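Local coordinates for copper-transporting ATPase (Sulfolobus solfataricus, PDB 2YJ3), which probably couples ATP hydrolysis to transport of copper ions across the cell membrane, this chain being the catalytic piece with the phosphorylation and nucleotide-binding domains, at residues A[156-161]-A[185-190]; A[34-39]-A[133-138]; A[218-223]-A[233-238]. The protein carries 1 engineered substitution. All coordinates share one frame; numbering follows the deposited sequence.

Overall arrangement
Interaction 2 comes first along the chain, followed by interaction 1 and then interaction 3. Their centres form a nearly even triangle, 15 Å between interactions 1 and 2, 17 Å between 1 and 3, and 18 Å between 2 and 3. Interactions 1 and 3 both reach the mainly parallel sheet of the phosphorylation domain, while interaction 2 lies where the strand 126-134 of the antiparallel sheet returns to that domain. A salt bridge from Lys187 NZ to OE2 of the engineered Glu34 (2.7 Å) ties interaction 1 to the catalytic loop, and Met223 CE packs 3.5 Å from Gly37 O, so that loop touches both other contacts.

Interaction 1 of 3, residues A[156-161]-A[185-190]; sequences IILSGD and EDKVRI. With SO4 (sulfate ion), chain C.
Leu158 and Lys187 lie alongside each other and run in opposite directions, so that Leu158 CD1 rests on the base of the lysine chain, 4.2 Å from Lys187 CB. The second methyl of the leucine, CD2, meets Ile190 CD1 at 4.2 Å, one helical turn further on. These contacts make the packed end: the tip of strand 154-158 set against helix 184-196, with Tyr179 touching both Leu158 and Ile190 and Leu182 lying against Lys187 and Ile190. With CG anti to its carbonyl carbon (chi1 -59°) and the rest of the chain extended, Lys187 passes from this greasy patch to the polar end, where CE comes within 4.3 Å of Ser159 C. The fold is that of the haloacid dehalogenase superfamily, in which a serine or threonine after one strand and a lysine from a following helix face the catalytic loop; here Ser159, Gly160 and Lys187 also belong to the ATP site seen in this protein. Beyond the lysine the packing gives way to an anion. A sulfate, probably from the crystallisation liquor, accepts a bond from Lys187 NZ to O1 (2.6 Å) and a weak one from Gly160 N to O3 (3.0 Å), consistent with a place suited to phosphate. NZ also forms a salt bridge with the engineered Glu34. Replacing Lys187 with an alanine would probably leave sulfate O1 and the Glu34 carboxylate without their mate and open a gap beneath Leu158 CD1. Gly160 is exposed, and a CB there would come within 2.6 Å of sulfate O1. The backbone around it is held by an ST turn, Asp161 N donating to Ser159 OG at 2.8 Å.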
ATOM      1  N   ILE A 156       0.457 -13.904  -7.324  1.00 50.07           N
ATOM      2  CA  ILE A 156       0.143 -14.005  -5.909  1.00 48.61           C
ATOM      3  C   ILE A 156      -0.003 -12.617  -5.308  1.00 48.14           C
ATOM      4  O   ILE A 156       0.808 -11.725  -5.570  1.00 50.27           O
ATOM      5  CB  ILE A 156       1.241 -14.788  -5.150  1.00 50.77           C
ATOM      6  CG1 ILE A 156       1.383 -16.196  -5.724  1.00 57.20           C
ATOM      7  CG2 ILE A 156       0.953 -14.842  -3.646  1.00 45.58           C
ATOM      8  CD1 ILE A 156       2.427 -17.027  -5.022  1.00 62.02           C
ATOM      9  N   ILE A 157      -1.052 -12.439  -4.516  1.00 44.04           N
ATOM     10  CA  ILE A 157      -1.278 -11.203  -3.781  1.00 45.12           C
ATOM     11  C   ILE A 157      -0.924 -11.417  -2.312  1.00 51.03           C
ATOM     12  O   ILE A 157      -1.405 -12.362  -1.694  1.00 57.08           O
ATOM     13  CB  ILE A 157      -2.753 -10.772  -3.862  1.00 46.92           C
ATOM     14  CG1 ILE A 157      -3.141 -10.406  -5.301  1.00 50.09           C
ATOM     15  CG2 ILE A 157      -3.027  -9.606  -2.927  1.00 42.45           C
ATOM     16  CD1 ILE A 157      -4.591  -9.975  -5.425  1.00 48.29           C
ATOM     17  N   LEU A 158      -0.073 -10.553  -1.760  1.00 47.32           N
ATOM     18  CA  LEU A 158       0.241 -10.591  -0.325  1.00 45.68           C
ATOM     19  C   LEU A 158      -0.255  -9.311   0.321  1.00 41.90           C
ATOM     20  O   LEU A 158      -0.318  -8.272  -0.336  1.00 42.06           O
ATOM     21  CB  LEU A 158       1.743 -10.714  -0.078  1.00 38.86           C
ATOM     22  CG  LEU A 158       2.500 -11.826  -0.788  1.00 39.64           C
ATOM     23  CD1 LEU A 158       3.935 -11.842  -0.297  1.00 44.01           C
ATOM     24  CD2 LEU A 158       1.822 -13.170  -0.595  1.00 38.63           C
ATOM     25  N   SER A 159      -0.599  -9.377   1.606  1.00 42.21           N
ATOM     26  CA  SER A 159      -1.110  -8.196   2.290  1.00 39.09           C
ATOM     27  C   SER A 159      -1.139  -8.353   3.799  1.00 42.66           C
ATOM     28  O   SER A 159      -1.382  -9.441   4.309  1.00 44.56           O
ATOM     29  CB  SER A 159      -2.507  -7.850   1.776  1.00 41.20           C
ATOM     30  OG  SER A 159      -3.073  -6.782   2.511  1.00 44.62           O
ATOM     31  N   GLY A 160      -0.889  -7.253   4.506  1.00 40.70           N
ATOM     32  CA  GLY A 160      -0.989  -7.230   5.952  1.00 42.66           C
ATOM     33  C   GLY A 160      -2.408  -6.872   6.339  1.00 48.42           C
ATOM     34  O   GLY A 160      -2.710  -6.605   7.507  1.00 45.86           O
ATOM     35  N   ASP A 161      -3.285  -6.862   5.342  1.00 45.60           N
ATOM     36  CA  ASP A 161      -4.677  -6.502   5.572  1.00 55.76           C
ATOM     37  C   ASP A 161      -5.566  -7.715   5.898  1.00 50.94           C
ATOM     38  O   ASP A 161      -5.187  -8.866   5.668  1.00 43.61           O
ATOM     39  CB  ASP A 161      -5.221  -5.732   4.367  1.00 58.55           C
ATOM     40  CG  ASP A 161      -6.166  -4.620   4.767  1.00 68.72           C
ATOM     41  OD1 ASP A 161      -6.859  -4.762   5.800  1.00 75.00           O
ATOM     42  OD2 ASP A 161      -6.220  -3.603   4.045  1.00 71.72           O
ATOM     43  N   GLU A 185       7.519 -10.069   8.214  1.00 40.18           N
ATOM     44  CA  GLU A 185       8.307 -11.285   8.397  1.00 47.89           C
ATOM     45  C   GLU A 185       7.632 -12.505   7.783  1.00 50.12           C
ATOM     46  O   GLU A 185       8.306 -13.398   7.271  1.00 52.26           O
ATOM     47  CB  GLU A 185       8.611 -11.522   9.883  1.00 53.49           C
ATOM     48  CG  GLU A 185       9.580 -10.494  10.475  1.00 62.49           C
ATOM     49  CD  GLU A 185       9.022  -9.072  10.494  1.00 67.80           C
ATOM     50  OE1 GLU A 185       7.786  -8.915  10.586  1.00 73.07           O
ATOM     51  OE2 GLU A 185       9.819  -8.109  10.427  1.00 65.00           O
ATOM     52  N   ASP A 186       6.303 -12.548   7.841  1.00 46.44           N
ATOM     53  CA  ASP A 186       5.551 -13.575   7.134  1.00 47.59           C
ATOM     54  C   ASP A 186       5.827 -13.503   5.637  1.00 44.49           C
ATOM     55  O   ASP A 186       6.011 -14.522   4.981  1.00 47.40           O
ATOM     56  CB  ASP A 186       4.055 -13.397   7.372  1.00 55.37           C
ATOM     57  CG  ASP A 186       3.689 -13.468   8.836  1.00 64.08           C
ATOM     58  OD1 ASP A 186       4.566 -13.848   9.641  1.00 66.54           O
ATOM     59  OD2 ASP A 186       2.531 -13.140   9.181  1.00 64.52           O
ATOM     60  N   LYS A 187       5.847 -12.296   5.088  1.00 40.31           N
ATOM     61  CA  LYS A 187       6.089 -12.150   3.650  1.00 47.30           C
ATOM     62  C   LYS A 187       7.485 -12.661   3.301  1.00 49.75           C
ATOM     63  O   LYS A 187       7.654 -13.421   2.345  1.00 46.39           O
ATOM     64  CB  LYS A 187       5.913 -10.695   3.197  1.00 39.95           C
ATOM     65  CG  LYS A 187       4.530 -10.137   3.479  1.00 40.76           C
ATOM     66  CD  LYS A 187       4.423  -8.656   3.131  1.00 40.20           C
ATOM     67  CE  LYS A 187       3.106  -8.090   3.654  1.00 43.48           C
ATOM     68  NZ  LYS A 187       3.021  -6.609   3.510  1.00 42.11           N
ATOM     69  N   VAL A 188       8.479 -12.268   4.099  1.00 48.37           N
ATOM     70  CA  VAL A 188       9.854 -12.682   3.838  1.00 49.58           C
ATOM     71  C   VAL A 188       9.974 -14.212   3.804  1.00 49.06           C
ATOM     72  O   VAL A 188      10.598 -14.774   2.898  1.00 45.11           O
ATOM     73  CB  VAL A 188      10.855 -12.054   4.849  1.00 54.43           C
ATOM     74  CG1 VAL A 188      11.015 -12.933   6.083  1.00 58.14           C
ATOM     75  CG2 VAL A 188      12.202 -11.835   4.197  1.00 55.61           C
ATOM     76  N   ARG A 189       9.358 -14.883   4.778  1.00 49.11           N
ATOM     77  CA  ARG A 189       9.363 -16.349   4.824  1.00 52.53           C
ATOM     78  C   ARG A 189       8.664 -16.965   3.601  1.00 50.42           C
ATOM     79  O   ARG A 189       9.053 -18.024   3.120  1.00 49.15           O
ATOM     80  CB  ARG A 189       8.730 -16.850   6.126  1.00 59.94           C
ATOM     81  CG  ARG A 189       9.647 -16.737   7.353  1.00 66.61           C
ATOM     82  CD  ARG A 189       8.907 -17.022   8.657  1.00 71.99           C
ATOM     83  NE  ARG A 189       9.838 -17.336   9.741  1.00 80.69           N
ATOM     84  CZ  ARG A 189       9.611 -17.086  11.027  1.00 81.33           C
ATOM     85  NH1 ARG A 189       8.476 -16.508  11.401  1.00 82.33           N
ATOM     86  NH2 ARG A 189      10.522 -17.410  11.938  1.00 80.65           N
ATOM     87  N   ILE A 190       7.648 -16.287   3.085  1.00 52.56           N
ATOM     88  CA  ILE A 190       6.962 -16.745   1.880  1.00 53.97           C
ATOM     89  C   ILE A 190       7.863 -16.694   0.647  1.00 54.10           C
ATOM     90  O   ILE A 190       7.914 -17.636  -0.147  1.00 53.95           O
ATOM     91  CB  ILE A 190       5.684 -15.933   1.627  1.00 50.69           C
ATOM     92  CG1 ILE A 190       4.610 -16.349   2.640  1.00 54.09           C
ATOM     93  CG2 ILE A 190       5.195 -16.139   0.204  1.00 46.51           C
ATOM     94  CD1 ILE A 190       3.216 -15.957   2.238  1.00 58.98           C
TER
HETATM   95  S   SO4 C1635       0.483  -4.099   4.150  1.00 88.41           S
HETATM   96  O1  SO4 C1635       1.435  -4.962   4.842  1.00 84.78           O
HETATM   97  O2  SO4 C1635       0.427  -4.461   2.730  1.00 91.53           O
HETATM   98  O3  SO4 C1635      -0.858  -4.241   4.730  1.00 86.55           O
HETATM   99  O4  SO4 C1635       0.926  -2.716   4.294  1.00 87.93           O

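Interaction 2 of 3, residues A[34-39]-A[133-138]; sequences EKTGTL and ISDVPR. Engineered in segment 34-39: Glu34 (natural residue Asp).
Arg138 N donates to Leu39 O over 2.8 Å in an almost straight bond (176°), joining the extended chain that follows strand 126-134 to the weakly bonded helical turn 35-39. The side chain of Arg138 continues the grip along the same turn. Extended from CG to NE, it brings its guanidinium to two successive carbonyls, both met at the edge of the group: NH2 points straight at Gly37 O (2.9 Å), which lies within 2° of the guanidinium plane, and NE makes a weak bond to Thr38 O (3.0 Å). Three carbonyls in a row are thus taken by one residue. Gly37 has a positive phi, where a CB would press on the carbonyl O of Thr36.

At the other end of the contact the grip is through a carboxylate. Asp135 OD2 accepts from Lys35 NZ at 2.7 Å, a salt bridge on its anti side, and from Thr36 OG1 at 2.9 Å on its syn side. The two donors reach it from opposite faces of the carboxylate plane, which should restrain its rotation. Lys35 starts extended but bends at chi3 and chi4, which brings NZ up to Asp135, where it also pairs with Asp161. Residues 34-39 hold the DKTGT signature of P-type ATPases, with the aspartate that is phosphorylated in this family replaced here by the engineered Glu34; Lys35 and Thr36 belong to the ATP site seen in this protein. The contact therefore fastens the returning link between the two domains to the catalytic loop. Around it, Leu169 of helix 163-173 touches Lys35, Leu39 and Pro137, Thr38 packs on Ile204 of strand 201-205, and Ser134 and Val136 lie against Ile45 of strand 45-50.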
ATOM      1  N   GLU A  34       2.053  -6.800  -3.715  1.00 47.51           N
ATOM      2  CA  GLU A  34       1.574  -6.275  -2.455  1.00 44.25           C
ATOM      3  C   GLU A  34       0.254  -5.571  -2.704  1.00 48.13           C
ATOM      4  O   GLU A  34       0.176  -4.671  -3.536  1.00 55.30           O
ATOM      5  CB  GLU A  34       2.579  -5.269  -1.918  1.00 48.99           C
ATOM      6  CG  GLU A  34       3.577  -5.871  -0.963  1.00 59.68           C
ATOM      7  CD  GLU A  34       3.130  -5.735   0.468  1.00 61.10           C
ATOM      8  OE1 GLU A  34       1.916  -5.894   0.735  1.00 59.12           O
ATOM      9  OE2 GLU A  34       3.993  -5.439   1.320  1.00 63.81           O
ATOM     10  N   LYS A  35      -0.795  -5.970  -2.001  1.00 48.33           N
ATOM     11  CA  LYS A  35      -2.083  -5.341  -2.230  1.00 47.82           C
ATOM     12  C   LYS A  35      -1.921  -3.825  -2.188  1.00 45.87           C
ATOM     13  O   LYS A  35      -2.238  -3.134  -3.148  1.00 54.53           O
ATOM     14  CB  LYS A  35      -3.120  -5.806  -1.204  1.00 49.34           C
ATOM     15  CG  LYS A  35      -4.393  -4.965  -1.189  1.00 51.19           C
ATOM     16  CD  LYS A  35      -5.431  -5.517  -0.227  1.00 51.63           C
ATOM     17  CE  LYS A  35      -5.496  -4.698   1.048  1.00 54.44           C
ATOM     18  NZ  LYS A  35      -6.236  -3.412   0.893  1.00 55.08           N
ATOM     19  N   THR A  36      -1.391  -3.318  -1.085  1.00 39.39           N
ATOM     20  CA  THR A  36      -1.426  -1.890  -0.827  1.00 41.55           C
ATOM     21  C   THR A  36      -0.323  -1.145  -1.559  1.00 44.81           C
ATOM     22  O   THR A  36       0.860  -1.402  -1.335  1.00 43.96           O
ATOM     23  CB  THR A  36      -1.285  -1.600   0.671  1.00 44.13           C
ATOM     24  OG1 THR A  36      -2.348  -2.250   1.373  1.00 50.23           O
ATOM     25  CG2 THR A  36      -1.323  -0.087   0.926  1.00 37.39           C
ATOM     26  N   GLY A  37      -0.714  -0.214  -2.427  1.00 44.81           N
ATOM     27  CA  GLY A  37       0.242   0.640  -3.096  1.00 36.86           C
ATOM     28  C   GLY A  37       0.555   0.200  -4.509  1.00 40.52           C
ATOM     29  O   GLY A  37       0.914   1.031  -5.357  1.00 43.04           O
ATOM     30  N   THR A  38       0.436  -1.097  -4.778  1.00 32.81           N
ATOM     31  CA  THR A  38       0.725  -1.592  -6.119  1.00 39.65           C
ATOM     32  C   THR A  38      -0.541  -1.828  -6.930  1.00 44.50           C
ATOM     33  O   THR A  38      -0.716  -1.238  -7.992  1.00 47.51           O
ATOM     34  CB  THR A  38       1.600  -2.857  -6.102  1.00 34.95           C
ATOM     35  OG1 THR A  38       0.810  -3.986  -5.730  1.00 40.33           O
ATOM     36  CG2 THR A  38       2.753  -2.676  -5.129  1.00 29.66           C
ATOM     37  N   LEU A  39      -1.424  -2.682  -6.420  1.00 47.12           N
ATOM     38  CA  LEU A  39      -2.697  -2.958  -7.078  1.00 45.04           C
ATOM     39  C   LEU A  39      -3.709  -1.883  -6.726  1.00 46.42           C
ATOM     40  O   LEU A  39      -4.766  -1.778  -7.341  1.00 51.63           O
ATOM     41  CB  LEU A  39      -3.230  -4.327  -6.653  1.00 47.24           C
ATOM     42  CG  LEU A  39      -2.460  -5.532  -7.187  1.00 47.07           C
ATOM     43  CD1 LEU A  39      -3.049  -6.835  -6.660  1.00 48.86           C
ATOM     44  CD2 LEU A  39      -2.458  -5.510  -8.711  1.00 40.98           C
ATOM     45  N   ILE A 133     -11.873   2.829   6.465  1.00 41.55           N
ATOM     46  CA  ILE A 133     -11.071   3.302   5.340  1.00 46.53           C
ATOM     47  C   ILE A 133     -10.704   2.120   4.451  1.00 50.48           C
ATOM     48  O   ILE A 133     -10.466   1.020   4.941  1.00 51.74           O
ATOM     49  CB  ILE A 133      -9.773   4.026   5.777  1.00 43.50           C
ATOM     50  CG1 ILE A 133      -8.678   3.022   6.123  1.00 56.44           C
ATOM     51  CG2 ILE A 133     -10.030   4.984   6.923  1.00 38.98           C
ATOM     52  CD1 ILE A 133      -7.846   2.581   4.926  1.00 61.28           C
ATOM     53  N   SER A 134     -10.652   2.343   3.144  1.00 44.43           N
ATOM     54  CA  SER A 134     -10.289   1.268   2.234  1.00 48.53           C
ATOM     55  C   SER A 134      -9.324   1.724   1.143  1.00 43.99           C
ATOM     56  O   SER A 134      -9.247   2.914   0.816  1.00 37.30           O
ATOM     57  CB  SER A 134     -11.543   0.650   1.614  1.00 57.95           C
ATOM     58  OG  SER A 134     -12.127   1.543   0.690  1.00 66.60           O
ATOM     59  N   ASP A 135      -8.572   0.768   0.606  1.00 46.99           N
ATOM     60  CA  ASP A 135      -7.708   1.017  -0.538  1.00 41.74           C
ATOM     61  C   ASP A 135      -8.567   1.170  -1.790  1.00 46.66           C
ATOM     62  O   ASP A 135      -9.654   0.599  -1.882  1.00 46.70           O
ATOM     63  CB  ASP A 135      -6.696  -0.125  -0.711  1.00 43.56           C
ATOM     64  CG  ASP A 135      -5.529  -0.044   0.296  1.00 52.91           C
ATOM     65  OD1 ASP A 135      -5.185   1.079   0.731  1.00 55.66           O
ATOM     66  OD2 ASP A 135      -4.952  -1.102   0.649  1.00 51.76           O
ATOM     67  N   VAL A 136      -8.078   1.958  -2.739  1.00 47.07           N
ATOM     68  CA  VAL A 136      -8.751   2.152  -4.018  1.00 46.67           C
ATOM     69  C   VAL A 136      -7.974   1.411  -5.103  1.00 43.82           C
ATOM     70  O   VAL A 136      -6.794   1.668  -5.312  1.00 45.41           O
ATOM     71  CB  VAL A 136      -8.823   3.646  -4.389  1.00 51.65           C
ATOM     72  CG1 VAL A 136      -9.357   3.827  -5.813  1.00 48.27           C
ATOM     73  CG2 VAL A 136      -9.680   4.396  -3.384  1.00 54.96           C
ATOM     74  N   PRO A 137      -8.632   0.469  -5.787  1.00 45.15           N
ATOM     75  CA  PRO A 137      -7.927  -0.287  -6.831  1.00 44.57           C
ATOM     76  C   PRO A 137      -7.461   0.594  -7.994  1.00 41.13           C
ATOM     77  O   PRO A 137      -8.104   1.596  -8.311  1.00 39.68           O
ATOM     78  CB  PRO A 137      -8.973  -1.306  -7.307  1.00 50.51           C
ATOM     79  CG  PRO A 137     -10.296  -0.798  -6.790  1.00 54.79           C
ATOM     80  CD  PRO A 137     -10.002  -0.019  -5.549  1.00 47.70           C
ATOM     81  N   ARG A 138      -6.334   0.233  -8.597  1.00 41.60           N
ATOM     82  CA  ARG A 138      -5.891   0.874  -9.830  1.00 46.89           C
ATOM     83  C   ARG A 138      -6.618   0.256 -11.021  1.00 47.81           C
ATOM     84  O   ARG A 138      -6.727  -0.966 -11.126  1.00 46.22           O
ATOM     85  CB  ARG A 138      -4.387   0.707 -10.032  1.00 43.69           C
ATOM     86  CG  ARG A 138      -3.526   1.403  -9.016  1.00 43.96           C
ATOM     87  CD  ARG A 138      -2.059   1.282  -9.401  1.00 40.58           C
ATOM     88  NE  ARG A 138      -1.189   1.694  -8.305  1.00 39.25           N
ATOM     89  CZ  ARG A 138      -0.810   2.943  -8.083  1.00 43.01           C
ATOM     90  NH1 ARG A 138      -1.220   3.911  -8.900  1.00 46.00           N
ATOM     91  NH2 ARG A 138      -0.020   3.222  -7.051  1.00 39.60           N
TER

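Interaction 3 of 3, residues A[218-223]-A[233-238]; sequences DVSVAM and VADIIL
The carboxylate of Asp235, the flat group that meets the other strand, brings OD2 to 3.3 Å from Val219 CA and takes a weak bond from Ser220 N, while OD1 has a long, weak ion pair with Lys17. Just beyond it begins a parallel beta ladder near one margin of the Rossmann-like sheet of the haloacid dehalogenase fold: strand 219-223 pairs with strand 236-238, their directions 28° apart, and strand 201-205 flanks the former. One face of the ladder carries Val221, Ile236, Met223 and Leu238. On it Val221 CG2 packs on Ile236 CB at 4.1 Å and CG1 on Leu238 CG, with Leu246 of helix 243-250 against Val221. Ala222 and Ile237 point to the other face, where Ala222 CB meets Ala234 CB at 3.6 Å. Ser220 sets the start of the pairing. Its OG, held between the backbone N and the carbonyl carbon (chi1 57°), accepts from Asp235 N at 2.9 Å, and its carbonyl then takes Ile236 N. Ala222 uses both its backbone groups: N donates to Ile236 O, and O accepts from Leu238 N at 2.7 Å, with 175° at the hydrogen.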
ATOM      1  N   ASP A 218      13.731 -12.613  -6.473  1.00 45.63           N
ATOM      2  CA  ASP A 218      14.645 -12.804  -7.594  1.00 54.40           C
ATOM      3  C   ASP A 218      14.798 -11.502  -8.384  1.00 51.67           C
ATOM      4  O   ASP A 218      15.911 -11.074  -8.683  1.00 50.68           O
ATOM      5  CB  ASP A 218      14.202 -13.976  -8.465  1.00 62.33           C
ATOM      6  CG  ASP A 218      14.477 -15.316  -7.795  1.00 66.34           C
ATOM      7  OD1 ASP A 218      15.661 -15.591  -7.507  1.00 63.74           O
ATOM      8  OD2 ASP A 218      13.520 -16.073  -7.529  1.00 68.57           O
ATOM      9  N   VAL A 219      13.681 -10.859  -8.696  1.00 45.57           N
ATOM     10  CA  VAL A 219      13.736  -9.479  -9.171  1.00 45.46           C
ATOM     11  C   VAL A 219      12.669  -8.661  -8.474  1.00 39.30           C
ATOM     12  O   VAL A 219      11.505  -9.048  -8.413  1.00 44.62           O
ATOM     13  CB  VAL A 219      13.697  -9.349 -10.724  1.00 64.33           C
ATOM     14  CG1 VAL A 219      13.202 -10.632 -11.358  1.00 70.07           C
ATOM     15  CG2 VAL A 219      12.872  -8.121 -11.171  1.00 59.93           C
ATOM     16  N   SER A 220      13.100  -7.549  -7.903  1.00 30.15           N
ATOM     17  CA  SER A 220      12.246  -6.739  -7.074  1.00 34.02           C
ATOM     18  C   SER A 220      11.915  -5.420  -7.748  1.00 38.23           C
ATOM     19  O   SER A 220      12.773  -4.779  -8.348  1.00 36.75           O
ATOM     20  CB  SER A 220      12.936  -6.453  -5.742  1.00 37.44           C
ATOM     21  OG  SER A 220      14.188  -5.822  -5.960  1.00 40.28           O
ATOM     22  N   VAL A 221      10.664  -5.009  -7.599  1.00 37.03           N
ATOM     23  CA  VAL A 221      10.209  -3.736  -8.101  1.00 33.12           C
ATOM     24  C   VAL A 221       9.619  -2.924  -6.952  1.00 33.73           C
ATOM     25  O   VAL A 221       8.720  -3.386  -6.253  1.00 34.68           O
ATOM     26  CB  VAL A 221       9.134  -3.942  -9.174  1.00 37.32           C
ATOM     27  CG1 VAL A 221       8.650  -2.601  -9.725  1.00 32.90           C
ATOM     28  CG2 VAL A 221       9.654  -4.828 -10.272  1.00 40.13           C
ATOM     29  N   ALA A 222      10.144  -1.717  -6.760  1.00 32.87           N
ATOM     30  CA  ALA A 222       9.599  -0.749  -5.819  1.00 34.58           C
ATOM     31  C   ALA A 222       8.752   0.299  -6.543  1.00 37.86           C
ATOM     32  O   ALA A 222       9.131   0.770  -7.615  1.00 35.32           O
ATOM     33  CB  ALA A 222      10.737  -0.054  -5.089  1.00 34.80           C
ATOM     34  N   MET A 223       7.626   0.687  -5.944  1.00 36.20           N
ATOM     35  CA  MET A 223       6.851   1.819  -6.448  1.00 41.02           C
ATOM     36  C   MET A 223       7.558   3.163  -6.195  1.00 46.04           C
ATOM     37  O   MET A 223       8.390   3.291  -5.295  1.00 47.51           O
ATOM     38  CB  MET A 223       5.456   1.837  -5.822  1.00 38.17           C
ATOM     39  CG  MET A 223       4.674   0.542  -5.998  1.00 41.68           C
ATOM     40  SD  MET A 223       4.223   0.204  -7.715  1.00 43.85           S
ATOM     41  CE  MET A 223       3.129   1.587  -8.037  1.00 40.77           C
ATOM     42  N   VAL A 233      17.467   0.629  -3.726  1.00 81.49           N
ATOM     43  CA  VAL A 233      17.811  -0.720  -3.292  1.00 83.23           C
ATOM     44  C   VAL A 233      17.164  -1.785  -4.190  1.00 75.86           C
ATOM     45  O   VAL A 233      17.829  -2.736  -4.615  1.00 73.16           O
ATOM     46  CB  VAL A 233      17.402  -0.954  -1.819  1.00 87.55           C
ATOM     47  CG1 VAL A 233      17.774  -2.368  -1.377  1.00 88.43           C
ATOM     48  CG2 VAL A 233      18.047   0.097  -0.910  1.00 86.81           C
ATOM     49  N   ALA A 234      15.871  -1.614  -4.472  1.00 65.78           N
ATOM     50  CA  ALA A 234      15.129  -2.516  -5.353  1.00 51.12           C
ATOM     51  C   ALA A 234      15.751  -2.577  -6.743  1.00 43.52           C
ATOM     52  O   ALA A 234      16.357  -1.611  -7.210  1.00 41.28           O
ATOM     53  CB  ALA A 234      13.667  -2.069  -5.456  1.00 45.99           C
ATOM     54  N   ASP A 235      15.586  -3.710  -7.412  1.00 36.74           N
ATOM     55  CA  ASP A 235      16.120  -3.885  -8.756  1.00 39.35           C
ATOM     56  C   ASP A 235      15.540  -2.878  -9.737  1.00 45.11           C
ATOM     57  O   ASP A 235      16.241  -2.372 -10.619  1.00 48.99           O
ATOM     58  CB  ASP A 235      15.835  -5.299  -9.245  1.00 41.64           C
ATOM     59  CG  ASP A 235      16.674  -6.338  -8.529  1.00 50.11           C
ATOM     60  OD1 ASP A 235      17.584  -5.950  -7.764  1.00 52.08           O
ATOM     61  OD2 ASP A 235      16.431  -7.542  -8.735  1.00 53.43           O
ATOM     62  N   ILE A 236      14.250  -2.595  -9.591  1.00 39.74           N
ATOM     63  CA  ILE A 236      13.580  -1.655 -10.478  1.00 35.87           C
ATOM     64  C   ILE A 236      12.699  -0.716  -9.703  1.00 37.88           C
ATOM     65  O   ILE A 236      11.835  -1.151  -8.947  1.00 42.52           O
ATOM     66  CB  ILE A 236      12.682  -2.362 -11.488  1.00 37.67           C
ATOM     67  CG1 ILE A 236      13.499  -3.310 -12.354  1.00 44.84           C
ATOM     68  CG2 ILE A 236      11.937  -1.329 -12.338  1.00 29.98           C
ATOM     69  CD1 ILE A 236      12.643  -4.290 -13.107  1.00 51.37           C
ATOM     70  N   ILE A 237      12.897   0.577  -9.899  1.00 31.49           N
ATOM     71  CA  ILE A 237      11.997   1.543  -9.302  1.00 36.71           C
ATOM     72  C   ILE A 237      10.993   2.059 -10.348  1.00 41.81           C
ATOM     73  O   ILE A 237      11.382   2.551 -11.422  1.00 33.68           O
ATOM     74  CB  ILE A 237      12.782   2.692  -8.639  1.00 39.30           C
ATOM     75  CG1 ILE A 237      13.817   2.111  -7.670  1.00 45.73           C
ATOM     76  CG2 ILE A 237      11.841   3.657  -7.947  1.00 37.56           C
ATOM     77  CD1 ILE A 237      14.468   3.130  -6.767  1.00 46.85           C
ATOM     78  N   LEU A 238       9.704   1.913 -10.044  1.00 36.80           N
ATOM     79  CA  LEU A 238       8.648   2.389 -10.937  1.00 36.90           C
ATOM     80  C   LEU A 238       8.358   3.833 -10.624  1.00 34.98           C
ATOM     81  O   LEU A 238       7.373   4.131  -9.931  1.00 30.24           O
ATOM     82  CB  LEU A 238       7.356   1.588 -10.762  1.00 42.15           C
ATOM     83  CG  LEU A 238       6.916   0.609 -11.847  1.00 49.27           C
ATOM     84  CD1 LEU A 238       5.405   0.469 -11.825  1.00 50.99           C
ATOM     85  CD2 LEU A 238       7.358   1.069 -13.208  1.00 48.32           C
TER